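Alr2269 protein (Nostoc sp., PDB 3MC9) is a cyanobacterial Omp85 protein whose periplasmic POTRA domains probably take part in the transport and assembly of outer-membrane beta-barrel proteins. Local coordinates at residues Phe113-Ala119 with Ser131-Asn137; Asp163-Arg167 with Gly182-Leu186. One frame throughout, in Å; residues are numbered along the deposited sequence.

Contact 1. Residues Phe113-Ala119 with Ser131-Asn137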
# COMPACT_ATOMS: atom_id res chain seq x y z
N PHE A 113 -0.42 -0.52 4.64
CA PHE A 113 0.64 -1.34 5.23
C PHE A 113 1.05 -2.57 4.40
O PHE A 113 2.04 -3.22 4.75
CB PHE A 113 0.28 -1.79 6.63
CG PHE A 113 0.18 -0.69 7.63
CD1 PHE A 113 1.32 -0.05 8.09
CD2 PHE A 113 -1.05 -0.31 8.15
CE1 PHE A 113 1.23 0.97 9.03
CE2 PHE A 113 -1.15 0.70 9.09
CZ PHE A 113 -0.01 1.34 9.54
N PHE A 114 0.34 -2.87 3.31
CA PHE A 114 0.56 -4.14 2.59
C PHE A 114 0.93 -3.99 1.14
O PHE A 114 0.39 -3.12 0.45
CB PHE A 114 -0.70 -4.99 2.67
CG PHE A 114 -1.22 -5.12 4.05
CD1 PHE A 114 -0.68 -6.05 4.92
CD2 PHE A 114 -2.22 -4.27 4.50
CE1 PHE A 114 -1.15 -6.15 6.22
CE2 PHE A 114 -2.69 -4.37 5.77
CZ PHE A 114 -2.16 -5.30 6.64
N SER A 115 1.80 -4.87 0.66
CA SER A 115 2.22 -4.88 -0.74
C SER A 115 1.33 -5.81 -1.58
O SER A 115 1.17 -5.61 -2.78
CB SER A 115 3.70 -5.31 -0.85
OG SER A 115 3.98 -6.47 -0.06
N ASN A 116 0.74 -6.81 -0.94
CA ASN A 116 -0.19 -7.71 -1.62
C ASN A 116 -1.33 -8.13 -0.70
O ASN A 116 -1.14 -8.31 0.50
CB ASN A 116 0.54 -8.94 -2.17
CG ASN A 116 -0.28 -9.68 -3.25
OD1 ASN A 116 -0.22 -10.91 -3.35
ND2 ASN A 116 -1.03 -8.93 -4.06
N VAL A 117 -2.51 -8.28 -1.29
CA VAL A 117 -3.72 -8.67 -0.60
C VAL A 117 -4.59 -9.51 -1.53
O VAL A 117 -4.83 -9.12 -2.68
CB VAL A 117 -4.56 -7.44 -0.20
CG1 VAL A 117 -5.80 -7.89 0.58
CG2 VAL A 117 -3.73 -6.44 0.59
N GLN A 118 -5.04 -10.66 -1.05
CA GLN A 118 -6.03 -11.43 -1.78
C GLN A 118 -7.03 -12.08 -0.83
O GLN A 118 -6.76 -12.25 0.35
CB GLN A 118 -5.36 -12.49 -2.64
CG GLN A 118 -4.37 -13.36 -1.90
CD GLN A 118 -3.62 -14.34 -2.81
OE1 GLN A 118 -4.12 -15.43 -3.12
NE2 GLN A 118 -2.43 -13.95 -3.22
N ALA A 119 -8.18 -12.45 -1.38
CA ALA A 119 -9.19 -13.21 -0.67
C ALA A 119 -9.24 -14.61 -1.26
O ALA A 119 -9.39 -14.79 -2.48
CB ALA A 119 -10.53 -12.55 -0.79
N SER A 131 -10.37 -16.52 3.67
CA SER A 131 -9.02 -16.17 4.08
C SER A 131 -8.54 -14.92 3.36
O SER A 131 -8.51 -14.86 2.13
CB SER A 131 -8.08 -17.35 3.85
OG SER A 131 -8.32 -18.36 4.81
N PHE A 132 -8.19 -13.90 4.13
CA PHE A 132 -7.54 -12.72 3.59
C PHE A 132 -6.07 -12.95 3.81
O PHE A 132 -5.61 -13.06 4.96
CB PHE A 132 -8.01 -11.44 4.28
CG PHE A 132 -9.44 -11.08 3.95
CD1 PHE A 132 -9.76 -10.53 2.71
CD2 PHE A 132 -10.45 -11.31 4.86
CE1 PHE A 132 -11.07 -10.21 2.39
CE2 PHE A 132 -11.77 -11.00 4.55
CZ PHE A 132 -12.08 -10.46 3.31
N ILE A 133 -5.33 -13.08 2.71
CA ILE A 133 -3.91 -13.36 2.78
C ILE A 133 -3.18 -12.09 2.40
O ILE A 133 -3.37 -11.54 1.31
CB ILE A 133 -3.53 -14.55 1.87
CG1 ILE A 133 -4.30 -15.80 2.32
CG2 ILE A 133 -2.01 -14.81 1.92
CD1 ILE A 133 -4.67 -16.73 1.21
N VAL A 134 -2.37 -11.59 3.32
CA VAL A 134 -1.78 -10.28 3.18
C VAL A 134 -0.27 -10.38 3.35
O VAL A 134 0.22 -11.23 4.08
CB VAL A 134 -2.38 -9.29 4.20
CG1 VAL A 134 -3.91 -9.26 4.09
CG2 VAL A 134 -1.95 -9.64 5.62
N GLN A 135 0.45 -9.52 2.64
CA GLN A 135 1.90 -9.47 2.70
C GLN A 135 2.26 -8.10 3.21
O GLN A 135 2.12 -7.11 2.49
CB GLN A 135 2.51 -9.71 1.32
CG GLN A 135 4.04 -9.77 1.28
CD GLN A 135 4.66 -10.61 2.41
OE1 GLN A 135 5.39 -10.08 3.23
NE2 GLN A 135 4.38 -11.91 2.43
N PRO A 136 2.68 -8.01 4.49
CA PRO A 136 3.06 -6.71 5.02
C PRO A 136 4.18 -6.07 4.20
O PRO A 136 5.05 -6.76 3.66
CB PRO A 136 3.56 -7.03 6.44
CG PRO A 136 2.95 -8.34 6.77
CD PRO A 136 2.76 -9.08 5.49
N ASN A 137 4.15 -4.74 4.10
CA ASN A 137 5.24 -4.00 3.46
C ASN A 137 6.54 -4.24 4.23
O ASN A 137 6.50 -4.50 5.43
CB ASN A 137 4.96 -2.50 3.48
CG ASN A 137 3.98 -2.06 2.40
OD1 ASN A 137 3.98 -2.57 1.28
ND2 ASN A 137 3.16 -1.07 2.72
O HOH W 1 6.16 -6.56 1.32
O HOH W 2 -1.47 -11.90 -0.96

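Contact 2. Residues Asp163-Arg167 with Gly182-Leu186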
# COMPACT_ATOMS: atom_id res chain seq x y z
N ASP A 163 15.80 12.08 1.12
CA ASP A 163 16.07 11.83 2.55
C ASP A 163 15.46 12.89 3.46
O ASP A 163 14.86 12.55 4.46
CB ASP A 163 17.58 11.73 2.82
CG ASP A 163 18.23 10.52 2.14
OD1 ASP A 163 17.54 9.48 1.94
OD2 ASP A 163 19.44 10.61 1.82
N GLU A 164 15.58 14.16 3.11
CA GLU A 164 15.03 15.23 3.96
C GLU A 164 13.53 15.06 4.17
O GLU A 164 13.02 15.24 5.26
CB GLU A 164 15.31 16.65 3.40
CG GLU A 164 16.68 16.82 2.77
CD GLU A 164 17.06 18.28 2.47
OE1 GLU A 164 16.16 19.14 2.26
OE2 GLU A 164 18.28 18.57 2.41
N ILE A 165 12.82 14.68 3.11
CA ILE A 165 11.36 14.55 3.20
C ILE A 165 10.93 13.24 3.84
O ILE A 165 10.01 13.23 4.63
CB ILE A 165 10.69 14.66 1.81
CG1 ILE A 165 11.00 16.03 1.19
CG2 ILE A 165 9.18 14.47 1.92
CD1 ILE A 165 10.71 16.09 -0.27
N PHE A 166 11.59 12.14 3.50
CA PHE A 166 11.12 10.81 3.86
C PHE A 166 11.86 10.19 5.07
O PHE A 166 11.41 9.19 5.63
CB PHE A 166 11.23 9.90 2.62
CG PHE A 166 10.27 10.27 1.51
CD1 PHE A 166 8.92 9.92 1.59
CD2 PHE A 166 10.70 10.97 0.39
CE1 PHE A 166 8.02 10.27 0.58
CE2 PHE A 166 9.80 11.33 -0.65
CZ PHE A 166 8.46 10.98 -0.54
N ARG A 167 12.96 10.81 5.48
CA ARG A 167 13.83 10.34 6.57
C ARG A 167 13.06 9.80 7.78
O ARG A 167 13.34 8.71 8.27
CB ARG A 167 14.73 11.49 7.07
CG ARG A 167 16.05 11.05 7.60
CD ARG A 167 16.82 12.23 8.19
NE ARG A 167 17.49 13.03 7.16
CZ ARG A 167 17.36 14.35 6.98
NH1 ARG A 167 16.55 15.08 7.76
NH2 ARG A 167 18.04 14.95 6.01
N GLY A 182 4.45 12.41 1.84
CA GLY A 182 5.79 12.82 1.45
C GLY A 182 5.91 13.17 -0.03
O GLY A 182 6.64 14.11 -0.39
N ILE A 183 5.20 12.43 -0.87
CA ILE A 183 5.18 12.66 -2.32
C ILE A 183 4.59 14.03 -2.63
O ILE A 183 5.07 14.76 -3.48
CB ILE A 183 4.43 11.54 -3.08
CG1 ILE A 183 5.28 10.25 -3.06
CG2 ILE A 183 4.16 11.99 -4.54
CD1 ILE A 183 4.55 8.94 -3.48
N LYS A 184 3.53 14.37 -1.91
CA LYS A 184 2.91 15.68 -2.04
C LYS A 184 3.90 16.79 -1.65
O LYS A 184 3.95 17.85 -2.28
CB LYS A 184 1.68 15.77 -1.14
CG LYS A 184 0.50 14.93 -1.65
CD LYS A 184 -0.85 15.55 -1.29
CE LYS A 184 -1.96 15.08 -2.25
NZ LYS A 184 -2.18 16.02 -3.41
N GLU A 185 4.65 16.56 -0.58
CA GLU A 185 5.67 17.52 -0.18
C GLU A 185 6.79 17.63 -1.25
O GLU A 185 7.22 18.73 -1.57
CB GLU A 185 6.18 17.14 1.21
CG GLU A 185 7.15 18.13 1.84
CD GLU A 185 7.50 17.79 3.28
OE1 GLU A 185 6.80 16.96 3.91
OE2 GLU A 185 8.46 18.38 3.81
N LEU A 186 7.21 16.51 -1.85
CA LEU A 186 8.17 16.51 -2.99
C LEU A 186 7.67 17.36 -4.16
O LEU A 186 8.39 18.20 -4.70
CB LEU A 186 8.34 15.08 -3.53
CG LEU A 186 9.69 14.53 -3.98
CD1 LEU A 186 9.50 13.41 -5.06
CD2 LEU A 186 10.70 15.58 -4.42

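Contact 1. Residues Phe113-Ala119 with Ser131-Asn137
Phe114 and Val134 pack across the beta hairpin of strands 114-124 and 127-136, which pairs an edge strand of the first POTRA sheet with its neighbour. The strand axes run antiparallel (170°) and lie 4.7 Å apart. Two mutual backbone bonds join Gln118 and Ile133, while Gln135 N donates to Asn116 O. Val117, Ala119, Phe132 and Val134 share one face of the sheet; Ile108 of helix 98-110 packs on Val117 and Phe132, and Ile105 on Ala119. With CG anti to the carbonyl carbon (chi1 -50°), the Phe114 ring is directed toward Val134, and CE1 comes to 3.6 Å from Val134 CG2 as the two side chains cross obliquely. The rim of the same ring meets Gln135 O near its plane, and Phe113 CB sits over one face, offset from the centre. Farther along, Ala119 CB approaches the Phe132 ring at CE1, 4.0 Å away. The other face carries Asn116, Gln118, Ile133 and Gln135; here Gln118 CG lies against Ile133 CB, and a water accepts from Gln118 NE2 and probably also donates to Ile133 O. Between Phe114 and Asn116 the register slips by one residue, a beta bulge. At this corner Gln135 O receives Ser115 N almost head-on, with a C=O...N angle of 177° and a length of 2.9 Å. A second water spans Ser115 OG and Pro136 O, 2.6 Å from each. Beyond the bulge Asn137 lays its amide against the Phe113-Ser115 backbone, with CG 3.3 Å from Phe113 O; its ND2 is held by Leu174 O, beyond the hairpin. Asn137 N closes the end of the ladder with a nearly straight bond to Phe113 O, 2.7 Å long.

Contact 2. Residues Asp163-Arg167 with Gly182-Leu186
Ile165, Phe166 and Gly182 bring together the two helices of the second POTRA domain, 161-166 and 176-192, which pack on one side of its three-stranded sheet. Ile165 points at the longer helix and divides its reach between two turns. Its CG2 branch lies 3.5 Å from Gly182 O, also touching the aliphatic part and carboxylate of Glu185. Its CG1 arm, anti to the carbonyl carbon (chi1 -60°), carries CD1 one turn on, to 3.7 Å from Leu186 CA. Gly182 O also accepts the helical bond from Leu186 N, so the methyl rests against a carbonyl already engaged within its own helix. Because Gly182 has no side chain, the Phe166 ring comes in close on bare backbone, with CE1 3.5 Å from Gly182 CA. Within helix 161-166, Ile165 CG2 sits over the centre of this ring, 4.0 Å above its plane, so the two side chains present a joint surface to helix 176-192. Val143 and Leu214 of the sheet also touch Phe166, continuing the buried layer. The ring reaches farthest at CZ, which lies 3.4 Å from Gly182 C and 4.1 Å from Ile183 CG1.

From the N terminus, strand 62-71 and helices 78-87 and 98-110 come before contact 1, whose hairpin closes through the turn between strands 114-124 and 127-136. The chain then enters the second POTRA domain by strand 142-146. Contact 2 closes the next loop, bringing helix 176-192 back against helix 161-166 before strands 199-206 and 211-217 complete the second sheet. The contacts follow in series, neither nested nor crossed. The centres of contact 1 and contact 2 are about 25 Å apart, and the nearest atoms of contact 1 and contact 2 about 12 Å apart. Contact 1 joins neighbouring strands within one domain and contact 2 joins helices within the other.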